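Local coordinates for EF0056 (Enterococcus faecalis, PDB 6ORI), which is an enterococcal surface protein of unknown function, built from immunoglobulin-like domains, bound to calcium and probably linked to biofilm formation, at residues Q80-I85 with N112-N117; L125-G128 with T134-A137; N199-S204 with D378-D383; F252-S257 with N324-L329. All blocks are in the same frame, centred on the assembly; numbering follows the deposited sequence.

From the N terminus, the first two contacts follow one another and the fourth is enclosed by the third. Interaction 1 closes the 26 residues between 80-85 and 112-117, and joins strands 82-87 and 113-117 of the first sheet. Interaction 2 then closes the short loop leading into strand 135-144 of the same sheet; the two touch where Val116 packs on Leu125. Interaction 3 spans 173 residues, bringing the loop before strand 211-221 onto strand 375-382. Interaction 4 lies wholly within that span and joins helix 254-257 to the turn after strand 318-322, its centre about 18 Å from that of interaction 3.

Interaction 1 of 4, residues Q80-I85 with N112-N117; sequences QYVEKI and NIWKVN
Trp114 holds its CG opposite its own carbonyl carbon (chi1 -75°), and this rotation carries the indole from strand 113-117 over to strand 82-87. There Ile85, with CG1 likewise opposite the carbonyl carbon and the chain beyond it extended (chi2 -178°), lays its end methyl on the ring. Ile85 CD1 stands 3.6 Å from the centroid of the five-membered ring of Trp114, only 6° off the normal, a CH-pi contact over the face. Val82 meets the six-membered ring obliquely, CG1 lying 3.5 Å from Trp114 CZ2. Branched aliphatic residues suit both places, being compact enough to fit against a broad indole in a buried site. The polar edge of the ring is served by a water in the indole plane, which accepts from Trp114 NE1 at 3.0 Å and donates to Glu83 O at 3.2 Å. Strand 82-87 bulges at Glu83 and Lys84, which share Thr143 as their partner (a classic beta bulge), while Phe100 of strand 98-104 packs on both Ile85 and Trp114. The chemistry is therefore divided: dispersion and CH-pi contact hold the indole's carbon surface, and one bridging water gives its buried N-H an acceptor.

Interaction 2 of 4, residues L125-G128 with T134-A137; sequences LFAG and TQTA
Gln135 reaches across to Ala127 and binds its backbone through both ends of the amide. Gln135 OE1 accepts from Ala127 N at 2.8 Å, the donor lying in the carbonyl plane on a lone pair. Gln135 NE2 donates to Ala127 O at 3.0 Å along a nearly straight bond, with an N-H...O angle of 163° and the acceptor close to the amide plane. The two bonds fix the rotation of the amide as well as its position, and satisfy both backbone polar groups of a buried alanine. Glutamine fits because its chain, extended beyond CG (chi2 -166°), is long enough to span from strand to loop and offers a donor and an acceptor side by side.

Next to this pair, Phe126 and Gln135 run alongside one another, pointing opposite ways, the ring and amide planes 78° apart. Phe126 CD1 lies 3.5 Å from Gln135 CB, and the ring edge looks toward Ala137 N. Small Ala137 leaves room for both Phe126 CE1 and Leu125 CD1, each 4.0 Å from Ala137 CB.

Further out, Tyr118 meets the Phe126 ring edge-to-face and also bonds to the backbone of Leu125 and Phe126, while Val87 lies against Leu125 and Ala137. Here a side chain imitates a strand neighbour, pairing with the main chain of an irregular loop beside strand 135-144, consistent with an immunoglobulin-like domain built on antiparallel sheet.

Interaction 3 of 4, residues N199-S204 with D378-D383; sequences NKLDVS and DSWLSD
Leu201 and Trp380 form the apolar half of this contact, Ser204 and Asp383 the polar half. Leu201 CD1 sits over one face of the indole, 3.8 Å from the centroid of the five-membered ring of Trp380 and 5° off its normal, which makes a CH-pi contact. Leu201 CD2 overhangs the rim instead, 4.0 Å from Trp380 NE1. A branched apolar side chain suits the place because one methyl can sit on the face while the other follows the rim.

At the other end Ser204 OG donates to Asp383 OD2 at 2.7 Å, approaching from above the carboxylate plane, 38° out of it. The serine hydroxyl stands opposite its backbone N (chi1 -179°), which turns it to the aspartate; it also bonds to Asn206 N. Asp383 OD1 accepts from Lys387 N, so the buried carboxylate is held at both oxygens.

On the solvent side, exposed Asp202 makes no contact with 378-383; it is tied instead to Lys387 by a salt bridge and to Leu388 through the backbone, while Leu201 itself remains partly exposed.

The indole also meets Phe197 and Leu388. Strand 375-382 lies between strands 264-269 and 394-398 in its four-stranded antiparallel sheet, bonding to Asn266 on one side and Gly394 on the other, with the 199-204 loop lying over its end before strand 211-221 begins.

Interaction 4 of 4, residues F252-S257 with N324-L329; sequences FSYSTS and NDLTKL
Residues 254-257 form a single short helical turn, and 326-328 a 3-10 turn, each started by a side chain that captures a backbone N-H. Ser253 is the N-cap of the first: its OG accepts from Thr256 N at 3.1 Å, while Ser257 N bonds back to Ser253 O. Asp325 begins the second with an Asx turn, OD1 accepting from Thr327 N, and Lys328 N and Leu329 N bond back to Asp325 O and Leu326 O. Serine and aspartate suit these places because their short side chains put an oxygen within reach of the N-H groups that the first turn of a helix leaves without a backbone acceptor. The two turns come closest at Ser255 and Thr327, whose CA atoms are 7.5 Å apart.

Tyr254 bridges them. Its CG is opposite the backbone N (chi1 -180°), sending the ring out to cross Leu326 at about a right angle, with CZ 3.7 Å from Leu326 CB. Phe332 stacks on the ring and Trp263 meets it edge-to-face; Trp263 N also donates to the phenol oxygen, so the polar end of Tyr254 has a backbone partner. Thr327 offers its methyl to the helix, CG2 lying 4.1 Å from Tyr254 CD2, and turns its hydroxyl the other way to donate to Asp325 OD1.

Two waters fill out the seam. One lies between Tyr254 OH and Leu326 N. The other donates to Asp325 OD1 at 2.8 Å, the same oxygen that Thr327 N and Thr327 OG1 both reach from one face of the carboxylate.

Interaction 1 of 4, residues Q80-I85 with N112-N117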
# COMPACT_ATOMS: atom_id res chain seq x y z
N GLN A 80 18.71 3.89 -10.89
CA GLN A 80 19.94 4.18 -11.62
C GLN A 80 20.92 3.01 -11.63
O GLN A 80 21.77 2.93 -12.51
CB GLN A 80 20.60 5.43 -11.04
CG GLN A 80 21.08 5.22 -9.62
CD GLN A 80 21.77 6.45 -9.02
OE1 GLN A 80 22.50 7.15 -9.70
NE2 GLN A 80 21.52 6.69 -7.72
N TYR A 81 20.79 2.10 -10.66
CA TYR A 81 21.69 0.96 -10.53
C TYR A 81 21.05 -0.39 -10.78
O TYR A 81 21.67 -1.43 -10.61
CB TYR A 81 22.37 0.94 -9.14
CG TYR A 81 23.35 2.09 -8.96
CD1 TYR A 81 24.42 2.23 -9.84
CD2 TYR A 81 23.21 3.00 -7.94
CE1 TYR A 81 25.33 3.27 -9.70
CE2 TYR A 81 24.13 4.05 -7.79
CZ TYR A 81 25.18 4.17 -8.67
OH TYR A 81 26.08 5.21 -8.52
N VAL A 82 19.79 -0.42 -11.20
CA VAL A 82 19.13 -1.69 -11.50
C VAL A 82 19.64 -2.24 -12.83
O VAL A 82 19.68 -1.52 -13.82
CB VAL A 82 17.61 -1.55 -11.57
CG1 VAL A 82 16.95 -2.84 -12.07
CG2 VAL A 82 17.04 -1.19 -10.20
N GLU A 83 20.05 -3.51 -12.83
CA GLU A 83 20.43 -4.18 -14.07
C GLU A 83 19.31 -5.03 -14.63
O GLU A 83 19.11 -5.05 -15.85
CB GLU A 83 21.66 -5.05 -13.86
CG GLU A 83 22.06 -5.75 -15.17
CD GLU A 83 23.45 -6.33 -15.17
OE1 GLU A 83 24.32 -5.87 -14.41
OE2 GLU A 83 23.67 -7.28 -15.97
N LYS A 84 18.60 -5.75 -13.78
CA LYS A 84 17.61 -6.71 -14.23
C LYS A 84 16.56 -6.91 -13.14
O LYS A 84 16.89 -6.84 -11.96
CB LYS A 84 18.37 -8.03 -14.53
CG LYS A 84 17.58 -9.31 -14.69
CD LYS A 84 18.55 -10.53 -14.91
CE LYS A 84 19.62 -10.71 -13.79
NZ LYS A 84 20.51 -11.95 -13.94
N ILE A 85 15.31 -7.14 -13.55
CA ILE A 85 14.24 -7.52 -12.62
C ILE A 85 13.51 -8.70 -13.25
O ILE A 85 13.10 -8.62 -14.42
CB ILE A 85 13.25 -6.38 -12.37
CG1 ILE A 85 13.98 -5.11 -11.92
CG2 ILE A 85 12.21 -6.83 -11.37
CD1 ILE A 85 13.06 -3.95 -11.63
N ASN A 112 12.56 5.07 -14.76
CA ASN A 112 12.49 4.26 -13.56
C ASN A 112 11.21 3.46 -13.49
O ASN A 112 10.77 3.13 -12.39
CB ASN A 112 12.65 5.13 -12.30
CG ASN A 112 11.51 6.13 -12.12
OD1 ASN A 112 10.88 6.55 -13.07
ND2 ASN A 112 11.27 6.54 -10.89
N ILE A 113 10.63 3.13 -14.65
CA ILE A 113 9.45 2.30 -14.73
C ILE A 113 9.74 1.04 -15.54
O ILE A 113 10.39 1.10 -16.59
CB ILE A 113 8.25 3.07 -15.32
CG1 ILE A 113 8.07 4.40 -14.58
CG2 ILE A 113 6.99 2.20 -15.26
CD1 ILE A 113 6.92 5.26 -15.09
N TRP A 114 9.28 -0.10 -15.03
CA TRP A 114 9.36 -1.39 -15.66
C TRP A 114 7.95 -1.94 -15.90
O TRP A 114 7.00 -1.55 -15.24
CB TRP A 114 10.12 -2.36 -14.74
CG TRP A 114 11.60 -2.16 -14.69
CD1 TRP A 114 12.53 -2.92 -15.32
CD2 TRP A 114 12.34 -1.17 -13.95
NE1 TRP A 114 13.80 -2.47 -15.02
CE2 TRP A 114 13.70 -1.40 -14.19
CE3 TRP A 114 11.98 -0.12 -13.09
CZ2 TRP A 114 14.70 -0.61 -13.63
CZ3 TRP A 114 12.99 0.66 -12.54
CH2 TRP A 114 14.33 0.40 -12.82
N LYS A 115 7.84 -2.88 -16.83
CA LYS A 115 6.54 -3.42 -17.24
C LYS A 115 6.56 -4.93 -17.43
O LYS A 115 7.57 -5.51 -17.88
CB LYS A 115 6.05 -2.76 -18.54
CG LYS A 115 6.97 -2.98 -19.73
CD LYS A 115 6.46 -2.28 -20.99
CE LYS A 115 7.44 -2.52 -22.11
NZ LYS A 115 6.94 -2.07 -23.43
N VAL A 116 5.46 -5.58 -17.08
CA VAL A 116 5.22 -7.01 -17.37
C VAL A 116 3.74 -7.19 -17.56
O VAL A 116 2.95 -6.48 -16.96
CB VAL A 116 5.80 -7.90 -16.24
CG1 VAL A 116 4.99 -7.83 -14.95
CG2 VAL A 116 5.91 -9.34 -16.70
N ASN A 117 3.32 -8.11 -18.42
CA ASN A 117 1.91 -8.30 -18.61
C ASN A 117 1.27 -8.89 -17.37
O ASN A 117 1.85 -9.71 -16.67
CB ASN A 117 1.65 -9.18 -19.83
CG ASN A 117 1.93 -8.46 -21.12
OD1 ASN A 117 2.12 -7.25 -21.14
ND2 ASN A 117 1.89 -9.19 -22.22
O HOH W 1 16.23 -3.68 -16.33

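Interaction 2 of 4, residues L125-G128 with T134-A137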
# COMPACT_ATOMS: atom_id res chain seq x y z
N LEU A 125 1.84 -12.69 -15.52
CA LEU A 125 1.96 -13.27 -14.18
C LEU A 125 0.80 -14.12 -13.68
O LEU A 125 1.03 -15.12 -13.01
CB LEU A 125 2.20 -12.18 -13.14
CG LEU A 125 3.38 -11.25 -13.42
CD1 LEU A 125 3.63 -10.33 -12.23
CD2 LEU A 125 4.65 -12.00 -13.75
N PHE A 126 -0.43 -13.68 -13.93
CA PHE A 126 -1.60 -14.18 -13.19
C PHE A 126 -2.61 -14.87 -14.10
O PHE A 126 -2.91 -14.43 -15.22
CB PHE A 126 -2.26 -13.02 -12.45
CG PHE A 126 -1.35 -12.34 -11.45
CD1 PHE A 126 -0.72 -13.09 -10.47
CD2 PHE A 126 -1.10 -10.98 -11.50
CE1 PHE A 126 0.13 -12.50 -9.57
CE2 PHE A 126 -0.24 -10.39 -10.57
CZ PHE A 126 0.36 -11.16 -9.62
N ALA A 127 -3.16 -15.97 -13.61
CA ALA A 127 -4.09 -16.77 -14.39
C ALA A 127 -5.37 -15.96 -14.64
O ALA A 127 -6.07 -15.57 -13.70
CB ALA A 127 -4.38 -18.08 -13.69
N GLY A 128 -5.68 -15.70 -15.90
CA GLY A 128 -6.81 -14.87 -16.25
C GLY A 128 -8.15 -15.45 -15.83
O GLY A 128 -9.06 -14.72 -15.47
N THR A 134 -6.26 -14.72 -3.72
CA THR A 134 -5.14 -13.94 -4.19
C THR A 134 -4.07 -14.79 -4.84
O THR A 134 -3.68 -15.81 -4.28
CB THR A 134 -4.53 -13.18 -3.02
OG1 THR A 134 -5.54 -12.40 -2.38
CG2 THR A 134 -3.39 -12.27 -3.48
N GLN A 135 -3.58 -14.34 -6.00
CA GLN A 135 -2.51 -15.01 -6.73
C GLN A 135 -1.16 -14.44 -6.34
O GLN A 135 -1.02 -13.26 -6.08
CB GLN A 135 -2.74 -14.87 -8.24
CG GLN A 135 -4.09 -15.38 -8.72
CD GLN A 135 -4.13 -15.54 -10.20
OE1 GLN A 135 -3.17 -16.01 -10.80
NE2 GLN A 135 -5.24 -15.18 -10.80
N THR A 136 -0.14 -15.31 -6.35
CA THR A 136 1.24 -14.91 -6.08
C THR A 136 2.14 -15.21 -7.25
O THR A 136 2.12 -16.33 -7.79
CB THR A 136 1.79 -15.63 -4.84
OG1 THR A 136 0.99 -15.27 -3.72
CG2 THR A 136 3.26 -15.27 -4.57
N ALA A 137 2.92 -14.21 -7.62
CA ALA A 137 4.03 -14.35 -8.55
C ALA A 137 5.27 -14.39 -7.67
O ALA A 137 5.66 -13.35 -7.14
CB ALA A 137 4.09 -13.17 -9.52

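Interaction 3 of 4, residues N199-S204 with D378-D383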
# COMPACT_ATOMS: atom_id res chain seq x y z
N ASN A 199 8.80 -4.41 14.94
CA ASN A 199 9.30 -5.37 15.93
C ASN A 199 8.84 -5.05 17.34
O ASN A 199 9.05 -5.84 18.26
CB ASN A 199 10.83 -5.42 15.86
CG ASN A 199 11.35 -5.50 14.44
OD1 ASN A 199 10.92 -6.35 13.66
ND2 ASN A 199 12.27 -4.61 14.09
N LYS A 200 8.19 -3.91 17.53
CA LYS A 200 7.56 -3.59 18.80
C LYS A 200 6.29 -4.42 18.99
O LYS A 200 5.68 -4.39 20.06
CB LYS A 200 7.22 -2.10 18.90
CG LYS A 200 8.43 -1.19 19.12
CD LYS A 200 8.17 -0.22 20.27
CE LYS A 200 7.04 0.76 19.96
NZ LYS A 200 6.44 1.35 21.19
N LEU A 201 5.89 -5.14 17.95
CA LEU A 201 4.65 -5.91 17.99
C LEU A 201 4.89 -7.40 18.08
O LEU A 201 5.65 -7.97 17.30
CB LEU A 201 3.79 -5.62 16.75
CG LEU A 201 3.44 -4.16 16.52
CD1 LEU A 201 2.68 -4.04 15.22
CD2 LEU A 201 2.62 -3.62 17.68
N ASP A 202 4.22 -8.02 19.04
CA ASP A 202 4.25 -9.47 19.18
C ASP A 202 3.21 -10.08 18.26
O ASP A 202 2.10 -9.56 18.16
CB ASP A 202 3.95 -9.83 20.63
CG ASP A 202 4.32 -11.26 20.97
OD1 ASP A 202 5.14 -11.88 20.26
OD2 ASP A 202 3.79 -11.78 21.97
N VAL A 203 3.53 -11.17 17.58
CA VAL A 203 2.63 -11.78 16.61
C VAL A 203 1.64 -12.73 17.25
O VAL A 203 2.00 -13.61 18.04
CB VAL A 203 3.40 -12.51 15.47
CG1 VAL A 203 2.45 -13.21 14.48
CG2 VAL A 203 4.29 -11.51 14.76
N SER A 204 0.37 -12.54 16.92
CA SER A 204 -0.70 -13.38 17.41
C SER A 204 -0.67 -14.78 16.82
O SER A 204 -0.33 -14.96 15.65
CB SER A 204 -2.05 -12.72 17.06
OG SER A 204 -3.13 -13.48 17.54
N ASP A 378 1.39 3.98 9.98
CA ASP A 378 1.30 2.52 10.10
C ASP A 378 -0.13 2.13 10.42
O ASP A 378 -0.88 2.91 11.01
CB ASP A 378 2.21 2.02 11.21
CG ASP A 378 3.61 2.59 11.13
OD1 ASP A 378 4.45 1.99 10.44
OD2 ASP A 378 3.86 3.67 11.71
N SER A 379 -0.50 0.91 10.07
CA SER A 379 -1.81 0.38 10.42
C SER A 379 -1.71 -1.13 10.54
O SER A 379 -0.93 -1.76 9.81
CB SER A 379 -2.86 0.75 9.39
OG SER A 379 -2.95 2.15 9.25
N TRP A 380 -2.49 -1.72 11.43
CA TRP A 380 -2.47 -3.17 11.58
C TRP A 380 -3.71 -3.61 12.32
O TRP A 380 -4.37 -2.79 12.99
CB TRP A 380 -1.20 -3.66 12.31
CG TRP A 380 -1.06 -3.21 13.76
CD1 TRP A 380 -1.32 -3.95 14.89
CD2 TRP A 380 -0.59 -1.93 14.22
NE1 TRP A 380 -1.05 -3.20 16.02
CE2 TRP A 380 -0.61 -1.96 15.63
CE3 TRP A 380 -0.17 -0.76 13.57
CZ2 TRP A 380 -0.22 -0.87 16.40
CZ3 TRP A 380 0.19 0.32 14.34
CH2 TRP A 380 0.16 0.26 15.73
N LEU A 381 -4.05 -4.89 12.23
CA LEU A 381 -5.07 -5.47 13.11
C LEU A 381 -4.39 -6.20 14.23
O LEU A 381 -3.32 -6.80 14.03
CB LEU A 381 -5.98 -6.43 12.32
CG LEU A 381 -6.70 -5.84 11.11
CD1 LEU A 381 -7.67 -6.85 10.55
CD2 LEU A 381 -7.42 -4.55 11.41
N SER A 382 -5.00 -6.19 15.41
CA SER A 382 -4.50 -6.94 16.55
C SER A 382 -5.63 -7.70 17.18
O SER A 382 -6.82 -7.35 16.99
CB SER A 382 -3.81 -6.04 17.57
OG SER A 382 -4.73 -5.10 18.06
N ASP A 383 -5.29 -8.74 17.90
CA ASP A 383 -6.29 -9.42 18.73
C ASP A 383 -6.54 -8.62 20.01
O ASP A 383 -5.99 -7.53 20.23
CB ASP A 383 -5.90 -10.89 18.97
CG ASP A 383 -4.65 -11.07 19.83
OD1 ASP A 383 -4.25 -10.17 20.57
OD2 ASP A 383 -4.07 -12.18 19.72

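Interaction 4 of 4, residues F252-S257 with N324-L329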
# COMPACT_ATOMS: atom_id res chain seq x y z
N PHE A 252 -11.30 -15.46 4.29
CA PHE A 252 -11.58 -15.21 5.71
C PHE A 252 -12.94 -14.59 5.98
O PHE A 252 -13.37 -13.65 5.31
CB PHE A 252 -10.51 -14.28 6.27
CG PHE A 252 -10.61 -14.01 7.75
CD1 PHE A 252 -10.46 -15.04 8.66
CD2 PHE A 252 -10.83 -12.73 8.21
CE1 PHE A 252 -10.51 -14.79 10.02
CE2 PHE A 252 -10.88 -12.47 9.57
CZ PHE A 252 -10.73 -13.50 10.47
N SER A 253 -13.62 -15.16 6.97
CA SER A 253 -14.77 -14.54 7.60
C SER A 253 -14.45 -14.23 9.06
O SER A 253 -14.19 -15.15 9.86
CB SER A 253 -15.97 -15.48 7.55
OG SER A 253 -16.99 -15.03 8.43
N TYR A 254 -14.50 -12.96 9.42
CA TYR A 254 -14.31 -12.57 10.82
C TYR A 254 -15.38 -13.15 11.72
O TYR A 254 -15.09 -13.70 12.76
CB TYR A 254 -14.31 -11.05 10.95
CG TYR A 254 -14.12 -10.53 12.36
CD1 TYR A 254 -12.85 -10.33 12.88
CD2 TYR A 254 -15.21 -10.22 13.17
CE1 TYR A 254 -12.68 -9.86 14.19
CE2 TYR A 254 -15.05 -9.74 14.46
CZ TYR A 254 -13.78 -9.56 14.96
OH TYR A 254 -13.54 -9.06 16.22
N SER A 255 -16.63 -13.02 11.28
CA SER A 255 -17.77 -13.47 12.06
C SER A 255 -17.70 -14.95 12.39
O SER A 255 -17.96 -15.36 13.52
CB SER A 255 -19.05 -13.16 11.28
OG SER A 255 -19.18 -11.76 11.11
N THR A 256 -17.34 -15.77 11.41
CA THR A 256 -17.32 -17.21 11.63
C THR A 256 -16.02 -17.72 12.26
O THR A 256 -16.05 -18.65 13.06
CB THR A 256 -17.60 -18.01 10.36
OG1 THR A 256 -16.52 -17.86 9.45
CG2 THR A 256 -18.87 -17.56 9.71
N SER A 257 -14.89 -17.08 11.96
CA SER A 257 -13.60 -17.70 12.20
C SER A 257 -12.62 -16.94 13.09
O SER A 257 -11.65 -17.53 13.56
CB SER A 257 -12.91 -17.95 10.85
OG SER A 257 -13.73 -18.76 10.02
N ASN A 324 -17.77 -4.95 19.89
CA ASN A 324 -18.18 -6.32 20.18
C ASN A 324 -18.66 -7.05 18.94
O ASN A 324 -18.73 -8.27 18.96
CB ASN A 324 -19.20 -6.36 21.32
CG ASN A 324 -18.61 -5.86 22.62
OD1 ASN A 324 -19.03 -4.82 23.17
ND2 ASN A 324 -17.60 -6.54 23.08
N ASP A 325 -18.96 -6.31 17.89
CA ASP A 325 -19.09 -6.87 16.54
C ASP A 325 -18.34 -5.97 15.56
O ASP A 325 -18.88 -5.01 15.02
CB ASP A 325 -20.54 -7.05 16.10
CG ASP A 325 -20.65 -7.65 14.73
OD1 ASP A 325 -19.61 -7.96 14.11
OD2 ASP A 325 -21.80 -7.83 14.25
N LEU A 326 -17.09 -6.33 15.31
CA LEU A 326 -16.21 -5.48 14.53
C LEU A 326 -16.65 -5.32 13.09
O LEU A 326 -16.20 -4.39 12.40
CB LEU A 326 -14.78 -6.00 14.58
CG LEU A 326 -13.66 -5.10 14.05
CD1 LEU A 326 -13.66 -3.74 14.68
CD2 LEU A 326 -12.33 -5.79 14.26
N THR A 327 -17.55 -6.18 12.62
CA THR A 327 -18.09 -6.02 11.27
C THR A 327 -18.93 -4.74 11.14
O THR A 327 -19.26 -4.33 10.02
CB THR A 327 -18.92 -7.22 10.78
OG1 THR A 327 -20.15 -7.31 11.52
CG2 THR A 327 -18.14 -8.51 10.92
N LYS A 328 -19.28 -4.09 12.25
CA LYS A 328 -19.96 -2.80 12.19
C LYS A 328 -18.99 -1.70 11.72
O LYS A 328 -19.42 -0.67 11.19
CB LYS A 328 -20.53 -2.45 13.56
CG LYS A 328 -21.71 -3.31 13.97
CD LYS A 328 -22.34 -2.81 15.26
CE LYS A 328 -22.13 -3.79 16.40
NZ LYS A 328 -22.32 -3.17 17.74
N LEU A 329 -17.69 -1.91 11.93
CA LEU A 329 -16.69 -0.89 11.60
C LEU A 329 -15.89 -1.21 10.34
O LEU A 329 -15.42 -0.29 9.65
CB LEU A 329 -15.71 -0.69 12.73
CG LEU A 329 -16.28 -0.36 14.10
CD1 LEU A 329 -15.18 -0.05 15.07
CD2 LEU A 329 -17.26 0.81 14.03
O HOH W 2 -15.83 -8.11 17.32
O HOH W 3 -18.84 -10.61 13.90